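Local coordinates for sigma-54 interaction domain protein (Enterococcus faecalis, PDB 3GDW) that is of uncharacterised function but contains an EIIA-man-type PTS domain, here crystallised from a longer sigma-54-interacting regulator that probably binds ATP and DNA, at residues G6-M11 and I32-N37; L10-S15 and T70-L75; I66-D71 and I88-I93. One frame throughout, in Å; residues are numbered along the deposited sequence.

All three interactions belong to one parallel sheet of order 34-38, 6-12, 66-70, 90-93. Interaction 1 and interaction 3 are its two outer strand pairs: each joins a buried inner strand to one that ends the sheet within this chain, most of whose residues are partly exposed, through backbone hydrogen bonds and apolar overlaps, fuller in interaction 3 than in interaction 1. The inner strands bond to each other between them, for instance L69 N to F8 O. Interaction 2 sits at the C-terminal ends of these same two inner strands, sharing L10 and M11 with interaction 1 and T70 and D71 with interaction 3. There regular pairing gives way to a polar histidine-carboxylate contact, buried but within reach of the second subunit.

Interaction 1: G6-M11 and I32-N37; sequences GVFVLM and IGTAMN
F8 lays the CD1 side of its ring beside T34, with CD1 3.6 Å from T34 CB and CE1 almost as near; the two side chains run side by side in the same direction. The threonine's CG2 stands anti to its backbone N while OG1 is beside that nitrogen (chi1 -63°), and OG1 shares a water with V7 O: the water donates to the carbonyl and lies 2.8 Å from OG1, above the rim of one face of the F8 ring. Two residues on, L10 and M36, a selenomethionine, repeat the side-by-side pairing, L10 CD1 meeting M36 CG at 3.8 Å. Helix 44-57 packs over this face, with L51 and Q54 on F8 and M47 on L10. The two strands are neighbours in a beta-alpha-beta unit, joined by helix 16-28, and run parallel with a 17° angle between their short axes. T34 N donates to V7 O, V9 N to T34 O at 2.7 Å, and M36 N to V9 O; a further bond from M11 N to M36 O is weak at 3.4 Å. On the other face the overlap is thinner, V9 CB standing 4.3 Å from A35 CB beneath helix 16-28. Just before the pairing, G33 brings its CA to 3.4 Å from V7 O, in a CA-H...O contact. At the far end N37 turns its amide to S18 of that helix, whose OG is hydrogen-bonded to ND2.

Interaction 2: L10-S15 and T70-L75; sequences LMHGDS and TDMGSL
T70 brings its CA to 3.1 Å from L10 O, a CA-H...O contact at the point where the two strands begin to part; its hydroxyl is hydrogen-bonded to N76. D71 follows with its carboxylate turned to H12, CG lying between the backbone N and the carbonyl carbon (chi1 51°). OD2 accepts from H12 N and OD1 from H12 ND1, each at 2.8 Å and each on the syn side, about 25° out of the carboxylate plane. OD1 lies at the imidazole edge, close to the ring plane, although ring and carboxylate planes are 45° apart. M72 N also donates to OD1, from above the carboxylate, and M72 CG sits over one face of the ring, 4.2 Å from its centroid. G73 passes near the imidazole, and L75 comes back to it, placing CD1 3.6 Å from H12 CE1 and 3.5 Å from L10 O. T98 of the second subunit hydrogen-bonds to D71 OD2. The carboxylate thus holds the histidine by both backbone and ring, setting the imidazole's rotation with ND1 turned inward to OD1, an arrangement consistent with the Asp-held active-site histidine of EIIA-man domains, which is phosphorylated on NE2.

Interaction 3: I66-D71 and I88-I93; sequences ILLLTD and IRTKAI
L67 and I93 make the apolar centre on one face of this strand pair; the side chains cross at a slant, with L67 CD1 3.9 Å from I93 CD1. The leucine reaches across because its CG is anti to the backbone N (chi1 177°), which also carries CD1 close to K91 O. Beside it L69 CD2 packs on I93 CB, the two side chains pointing the same way. Helix 114-135 closes over I93 with Y118, I121 and F125, and Q132 of the second subunit packs there as well. On the opposite face L68 CG lies 3.8 Å from T90 CG2, and L68 CB touches the small A92. Next along this face come I66 and T90, side by side through their CG2 methyls, while helix 44-57 adds L51 against L68 and V55 against I66. Strands 66-70 and 90-93 are the two strands of a beta-alpha-beta unit whose helix is 78-86, and 90-93 ends the sheet within this chain. Their short axes lie 16° apart. Five backbone bonds join them in parallel register: I66 N to R89 O, K91 N to I66 O, L68 N to K91 O, I93 N to L68 O and T70 N to I93 O, the last the straightest, with an angle of 174° at the hydrogen. Toward the start of the pair, I66 CD1 presses on I88 CG2 at 3.5 Å, a tight contact between side chains set at about a right angle. T90 OG1 donates to I88 O, two residues earlier, from above the carbonyl plane at 3.0 Å. At the polar edge K91 bends at chi2 and forms a cation-pi contact with Y118, and R89 makes a salt bridge to E115.

Interaction 1: G6-M11 and I32-N37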
loop_
_atom_site.group_PDB
_atom_site.type_symbol
_atom_site.label_atom_id
_atom_site.label_comp_id
_atom_site.label_asym_id
_atom_site.label_seq_id
_atom_site.Cartn_x
_atom_site.Cartn_y
_atom_site.Cartn_z
ATOM N N GLY B 6 -13.050 10.994 10.773
ATOM C CA GLY B 6 -13.505 10.324 9.556
ATOM C C GLY B 6 -12.340 9.899 8.669
ATOM O O GLY B 6 -11.510 10.731 8.257
ATOM N N VAL B 7 -12.276 8.610 8.377
ATOM C CA VAL B 7 -11.175 8.056 7.562
ATOM C C VAL B 7 -11.670 7.772 6.150
ATOM O O VAL B 7 -12.673 7.061 5.966
ATOM C CB VAL B 7 -10.596 6.778 8.174
ATOM C CG1 VAL B 7 -9.369 6.273 7.360
ATOM C CG2 VAL B 7 -10.183 7.033 9.597
ATOM N N PHE B 8 -10.986 8.349 5.162
ATOM C CA PHE B 8 -11.309 8.095 3.762
ATOM C C PHE B 8 -10.090 7.523 3.072
ATOM O O PHE B 8 -8.973 8.072 3.202
ATOM C CB PHE B 8 -11.760 9.391 3.059
ATOM C CG PHE B 8 -13.104 9.893 3.529
ATOM C CD1 PHE B 8 -14.253 9.654 2.773
ATOM C CD2 PHE B 8 -13.217 10.584 4.740
ATOM C CE1 PHE B 8 -15.517 10.126 3.213
ATOM C CE2 PHE B 8 -14.455 11.046 5.199
ATOM C CZ PHE B 8 -15.609 10.820 4.430
ATOM N N VAL B 9 -10.283 6.414 2.359
ATOM C CA VAL B 9 -9.157 5.766 1.669
ATOM C C VAL B 9 -9.345 5.955 0.163
ATOM O O VAL B 9 -10.321 5.456 -0.399
ATOM C CB VAL B 9 -9.055 4.216 2.006
ATOM C CG1 VAL B 9 -7.819 3.628 1.387
ATOM C CG2 VAL B 9 -9.068 3.952 3.530
ATOM N N LEU B 10 -8.421 6.674 -0.485
ATOM C CA LEU B 10 -8.532 6.973 -1.922
ATOM C C LEU B 10 -7.297 6.494 -2.652
ATOM O O LEU B 10 -6.182 6.919 -2.321
ATOM C CB LEU B 10 -8.706 8.484 -2.162
ATOM C CG LEU B 10 -10.165 8.967 -2.200
ATOM C CD1 LEU B 10 -10.774 8.907 -0.828
ATOM C CD2 LEU B 10 -10.268 10.396 -2.761
HETATM N N MSE B 11 -7.481 5.605 -3.636
HETATM C CA MSE B 11 -6.331 5.010 -4.359
HETATM C C MSE B 11 -6.585 4.783 -5.844
HETATM O O MSE B 11 -7.730 4.651 -6.280
HETATM C CB MSE B 11 -5.884 3.682 -3.689
HETATM C CG MSE B 11 -5.360 3.884 -2.290
HETATM SE SE MSE B 11 -4.954 2.254 -1.379
HETATM C CE MSE B 11 -4.385 3.068 0.293
ATOM N N ILE B 32 -16.669 1.182 10.029
ATOM C CA ILE B 32 -16.358 2.602 9.836
ATOM C C ILE B 32 -15.245 2.797 8.781
ATOM O O ILE B 32 -14.484 1.877 8.493
ATOM C CB ILE B 32 -16.015 3.320 11.167
ATOM C CG1 ILE B 32 -14.663 2.869 11.693
ATOM C CG2 ILE B 32 -17.136 3.100 12.230
ATOM C CD1 ILE B 32 -13.841 4.001 12.165
ATOM N N GLY B 33 -15.156 3.991 8.210
ATOM C CA GLY B 33 -14.197 4.254 7.135
ATOM C C GLY B 33 -14.902 4.161 5.792
ATOM O O GLY B 33 -15.893 3.446 5.643
ATOM N N THR B 34 -14.375 4.884 4.813
ATOM C CA THR B 34 -14.951 4.957 3.489
ATOM C C THR B 34 -13.829 4.773 2.491
ATOM O O THR B 34 -12.796 5.443 2.608
ATOM C CB THR B 34 -15.608 6.338 3.273
ATOM O OG1 THR B 34 -16.685 6.477 4.200
ATOM C CG2 THR B 34 -16.133 6.487 1.858
ATOM N N ALA B 35 -14.017 3.865 1.523
ATOM C CA ALA B 35 -13.019 3.707 0.447
ATOM C C ALA B 35 -13.569 4.162 -0.907
ATOM O O ALA B 35 -14.758 3.956 -1.199
ATOM C CB ALA B 35 -12.513 2.267 0.366
HETATM N N MSE B 36 -12.707 4.764 -1.736
HETATM C CA MSE B 36 -13.129 5.171 -3.075
HETATM C C MSE B 36 -11.995 4.806 -3.992
HETATM O O MSE B 36 -10.854 5.152 -3.707
HETATM C CB MSE B 36 -13.307 6.693 -3.138
HETATM C CG MSE B 36 -14.050 7.265 -1.933
HETATM SE SE MSE B 36 -14.732 9.046 -2.318
HETATM C CE MSE B 36 -16.502 8.763 -1.537
ATOM N N ASN B 37 -12.314 4.147 -5.100
ATOM C CA ASN B 37 -11.290 3.679 -6.027
ATOM C C ASN B 37 -11.317 4.600 -7.214
ATOM O O ASN B 37 -12.389 4.915 -7.716
ATOM C CB ASN B 37 -11.583 2.246 -6.479
ATOM C CG ASN B 37 -11.653 1.269 -5.305
ATOM O OD1 ASN B 37 -10.656 1.034 -4.607
ATOM N ND2 ASN B 37 -12.841 0.753 -5.048
HETATM O O HOH W 1 -15.601 7.533 6.503
#

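Interaction 2: L10-S15 and T70-L75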
loop_
_atom_site.group_PDB
_atom_site.type_symbol
_atom_site.label_atom_id
_atom_site.label_comp_id
_atom_site.label_asym_id
_atom_site.label_seq_id
_atom_site.Cartn_x
_atom_site.Cartn_y
_atom_site.Cartn_z
ATOM N N LEU B 10 -8.421 6.674 -0.485
ATOM C CA LEU B 10 -8.532 6.973 -1.922
ATOM C C LEU B 10 -7.297 6.494 -2.652
ATOM O O LEU B 10 -6.182 6.919 -2.321
ATOM C CB LEU B 10 -8.706 8.484 -2.162
ATOM C CG LEU B 10 -10.165 8.967 -2.200
ATOM C CD1 LEU B 10 -10.774 8.907 -0.828
ATOM C CD2 LEU B 10 -10.268 10.396 -2.761
HETATM N N MSE B 11 -7.481 5.605 -3.636
HETATM C CA MSE B 11 -6.331 5.010 -4.359
HETATM C C MSE B 11 -6.585 4.783 -5.844
HETATM O O MSE B 11 -7.730 4.651 -6.280
HETATM C CB MSE B 11 -5.884 3.682 -3.689
HETATM C CG MSE B 11 -5.360 3.884 -2.290
HETATM SE SE MSE B 11 -4.954 2.254 -1.379
HETATM C CE MSE B 11 -4.385 3.068 0.293
ATOM N N HIS B 12 -5.512 4.739 -6.619
ATOM C CA HIS B 12 -5.605 4.453 -8.034
ATOM C C HIS B 12 -5.960 2.980 -8.243
ATOM O O HIS B 12 -5.458 2.123 -7.513
ATOM C CB HIS B 12 -4.254 4.715 -8.694
ATOM C CG HIS B 12 -3.852 6.154 -8.683
ATOM N ND1 HIS B 12 -3.617 6.852 -7.515
ATOM C CD2 HIS B 12 -3.604 7.015 -9.700
ATOM C CE1 HIS B 12 -3.257 8.091 -7.815
ATOM N NE2 HIS B 12 -3.250 8.216 -9.135
ATOM N N GLY B 13 -6.784 2.687 -9.248
ATOM C CA GLY B 13 -7.058 1.302 -9.619
ATOM C C GLY B 13 -8.474 0.942 -9.243
ATOM O O GLY B 13 -9.181 1.775 -8.681
ATOM N N ASP B 14 -8.883 -0.295 -9.551
ATOM C CA ASP B 14 -10.284 -0.688 -9.424
ATOM C C ASP B 14 -10.756 -1.017 -8.013
ATOM O O ASP B 14 -11.925 -0.803 -7.709
ATOM C CB ASP B 14 -10.600 -1.869 -10.354
ATOM C CG ASP B 14 -10.542 -1.484 -11.838
ATOM O OD1 ASP B 14 -10.627 -0.287 -12.168
ATOM O OD2 ASP B 14 -10.422 -2.389 -12.672
ATOM N N SER B 15 -9.881 -1.597 -7.173
ATOM C CA SER B 15 -10.319 -2.120 -5.874
ATOM C C SER B 15 -9.245 -2.145 -4.781
ATOM O O SER B 15 -9.433 -2.787 -3.743
ATOM C CB SER B 15 -10.900 -3.531 -6.028
ATOM O OG SER B 15 -9.877 -4.456 -6.362
ATOM N N THR B 70 -4.084 8.090 1.045
ATOM C CA THR B 70 -3.962 7.914 -0.396
ATOM C C THR B 70 -2.721 7.072 -0.760
ATOM O O THR B 70 -1.906 6.729 0.101
ATOM C CB THR B 70 -3.863 9.302 -1.126
ATOM O OG1 THR B 70 -2.601 9.939 -0.803
ATOM C CG2 THR B 70 -5.038 10.214 -0.726
ATOM N N ASP B 71 -2.577 6.760 -2.041
ATOM C CA ASP B 71 -1.404 6.048 -2.502
ATOM C C ASP B 71 -0.349 6.992 -3.111
ATOM O O ASP B 71 0.785 7.037 -2.623
ATOM C CB ASP B 71 -1.764 4.860 -3.436
ATOM C CG ASP B 71 -2.716 5.245 -4.593
ATOM O OD1 ASP B 71 -3.121 6.447 -4.746
ATOM O OD2 ASP B 71 -3.047 4.326 -5.374
HETATM N N MSE B 72 -0.693 7.714 -4.175
HETATM C CA MSE B 72 0.298 8.483 -4.933
HETATM C C MSE B 72 -0.392 9.567 -5.769
HETATM O O MSE B 72 -1.609 9.747 -5.676
HETATM C CB MSE B 72 1.089 7.538 -5.840
HETATM C CG MSE B 72 0.176 6.735 -6.759
HETATM SE SE MSE B 72 1.066 5.614 -7.982
HETATM C CE MSE B 72 2.231 6.953 -8.828
ATOM N N GLY B 73 0.391 10.289 -6.577
ATOM C CA GLY B 73 -0.146 11.275 -7.533
ATOM C C GLY B 73 -0.835 12.468 -6.878
ATOM O O GLY B 73 -0.463 12.896 -5.787
ATOM N N SER B 74 -1.868 12.985 -7.535
ATOM C CA SER B 74 -2.535 14.244 -7.136
ATOM C C SER B 74 -3.401 14.115 -5.877
ATOM O O SER B 74 -3.807 15.112 -5.278
ATOM C CB SER B 74 -3.425 14.747 -8.274
ATOM O OG SER B 74 -2.670 15.292 -9.327
ATOM N N LEU B 75 -3.671 12.877 -5.488
ATOM C CA LEU B 75 -4.655 12.615 -4.461
ATOM C C LEU B 75 -4.348 13.311 -3.117
ATOM O O LEU B 75 -5.262 13.740 -2.424
ATOM C CB LEU B 75 -4.908 11.104 -4.320
ATOM C CG LEU B 75 -5.418 10.298 -5.537
ATOM C CD1 LEU B 75 -5.662 8.849 -5.178
ATOM C CD2 LEU B 75 -6.695 10.877 -6.106
#

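Interaction 3: I66-D71 and I88-I93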
loop_
_atom_site.group_PDB
_atom_site.type_symbol
_atom_site.label_atom_id
_atom_site.label_comp_id
_atom_site.label_asym_id
_atom_site.label_seq_id
_atom_site.Cartn_x
_atom_site.Cartn_y
_atom_site.Cartn_z
ATOM N N ILE B 66 -10.876 15.007 9.465
ATOM C CA ILE B 66 -10.885 13.971 8.430
ATOM C C ILE B 66 -9.453 13.515 8.203
ATOM O O ILE B 66 -8.544 14.348 8.144
ATOM C CB ILE B 66 -11.416 14.569 7.087
ATOM C CG1 ILE B 66 -12.904 14.935 7.200
ATOM C CG2 ILE B 66 -11.114 13.629 5.895
ATOM C CD1 ILE B 66 -13.433 15.795 6.014
ATOM N N LEU B 67 -9.245 12.205 8.069
ATOM C CA LEU B 67 -7.971 11.698 7.615
ATOM C C LEU B 67 -8.112 11.052 6.222
ATOM O O LEU B 67 -8.837 10.065 6.072
ATOM C CB LEU B 67 -7.442 10.674 8.638
ATOM C CG LEU B 67 -6.137 9.975 8.302
ATOM C CD1 LEU B 67 -4.956 10.979 8.364
ATOM C CD2 LEU B 67 -5.932 8.799 9.257
ATOM N N LEU B 68 -7.423 11.618 5.232
ATOM C CA LEU B 68 -7.337 11.044 3.871
ATOM C C LEU B 68 -6.093 10.192 3.771
ATOM O O LEU B 68 -4.976 10.681 4.006
ATOM C CB LEU B 68 -7.228 12.141 2.801
ATOM C CG LEU B 68 -8.361 13.173 2.727
ATOM C CD1 LEU B 68 -8.221 14.015 1.449
ATOM C CD2 LEU B 68 -9.768 12.521 2.765
ATOM N N LEU B 69 -6.294 8.933 3.435
ATOM C CA LEU B 69 -5.212 7.993 3.200
ATOM C C LEU B 69 -5.173 7.714 1.705
ATOM O O LEU B 69 -6.132 7.186 1.145
ATOM C CB LEU B 69 -5.521 6.700 3.979
ATOM C CG LEU B 69 -5.577 6.837 5.503
ATOM C CD1 LEU B 69 -5.884 5.475 6.127
ATOM C CD2 LEU B 69 -4.251 7.423 6.077
ATOM N N THR B 70 -4.084 8.090 1.045
ATOM C CA THR B 70 -3.962 7.914 -0.396
ATOM C C THR B 70 -2.721 7.072 -0.760
ATOM O O THR B 70 -1.906 6.729 0.101
ATOM C CB THR B 70 -3.863 9.302 -1.126
ATOM O OG1 THR B 70 -2.601 9.939 -0.803
ATOM C CG2 THR B 70 -5.038 10.214 -0.726
ATOM N N ASP B 71 -2.577 6.760 -2.041
ATOM C CA ASP B 71 -1.404 6.048 -2.502
ATOM C C ASP B 71 -0.349 6.992 -3.111
ATOM O O ASP B 71 0.785 7.037 -2.623
ATOM C CB ASP B 71 -1.764 4.860 -3.436
ATOM C CG ASP B 71 -2.716 5.245 -4.593
ATOM O OD1 ASP B 71 -3.121 6.447 -4.746
ATOM O OD2 ASP B 71 -3.047 4.326 -5.374
ATOM N N ILE B 88 -13.355 21.877 7.321
ATOM C CA ILE B 88 -13.143 20.716 8.185
ATOM C C ILE B 88 -11.649 20.408 8.214
ATOM O O ILE B 88 -11.017 20.296 7.159
ATOM C CB ILE B 88 -13.929 19.475 7.685
ATOM C CG1 ILE B 88 -15.442 19.732 7.693
ATOM C CG2 ILE B 88 -13.567 18.230 8.495
ATOM C CD1 ILE B 88 -16.058 19.804 9.096
ATOM N N ARG B 89 -11.086 20.296 9.412
ATOM C CA ARG B 89 -9.665 19.947 9.585
ATOM C C ARG B 89 -9.374 18.606 8.920
ATOM O O ARG B 89 -10.066 17.621 9.170
ATOM C CB ARG B 89 -9.285 19.879 11.066
ATOM C CG ARG B 89 -9.669 21.104 11.878
ATOM C CD ARG B 89 -9.156 21.023 13.328
ATOM N NE ARG B 89 -9.435 19.735 13.981
ATOM C CZ ARG B 89 -8.500 18.875 14.391
ATOM N NH1 ARG B 89 -8.849 17.732 14.971
ATOM N NH2 ARG B 89 -7.212 19.152 14.227
ATOM N N THR B 90 -8.364 18.587 8.059
ATOM C CA THR B 90 -8.007 17.384 7.293
ATOM C C THR B 90 -6.494 17.175 7.365
ATOM O O THR B 90 -5.734 18.147 7.346
ATOM C CB THR B 90 -8.512 17.512 5.827
ATOM O OG1 THR B 90 -9.888 17.890 5.845
ATOM C CG2 THR B 90 -8.376 16.216 5.047
ATOM N N LYS B 91 -6.063 15.929 7.555
ATOM C CA LYS B 91 -4.666 15.543 7.365
ATOM C C LYS B 91 -4.719 14.515 6.236
ATOM O O LYS B 91 -5.677 13.757 6.153
ATOM C CB LYS B 91 -4.055 14.918 8.642
ATOM C CG LYS B 91 -3.829 15.917 9.833
ATOM C CD LYS B 91 -2.395 16.363 9.920
ATOM C CE LYS B 91 -2.220 17.583 10.824
ATOM N NZ LYS B 91 -0.776 17.961 10.853
ATOM N N ALA B 92 -3.721 14.538 5.355
ATOM C CA ALA B 92 -3.607 13.583 4.251
ATOM C C ALA B 92 -2.268 12.825 4.322
ATOM O O ALA B 92 -1.222 13.413 4.580
ATOM C CB ALA B 92 -3.741 14.300 2.915
ATOM N N ILE B 93 -2.320 11.516 4.123
ATOM C CA ILE B 93 -1.119 10.690 4.196
ATOM C C ILE B 93 -1.018 9.852 2.925
ATOM O O ILE B 93 -1.953 9.114 2.603
ATOM C CB ILE B 93 -1.173 9.778 5.460
ATOM C CG1 ILE B 93 -1.015 10.649 6.715
ATOM C CG2 ILE B 93 -0.112 8.662 5.403
ATOM C CD1 ILE B 93 -1.265 9.931 8.025
#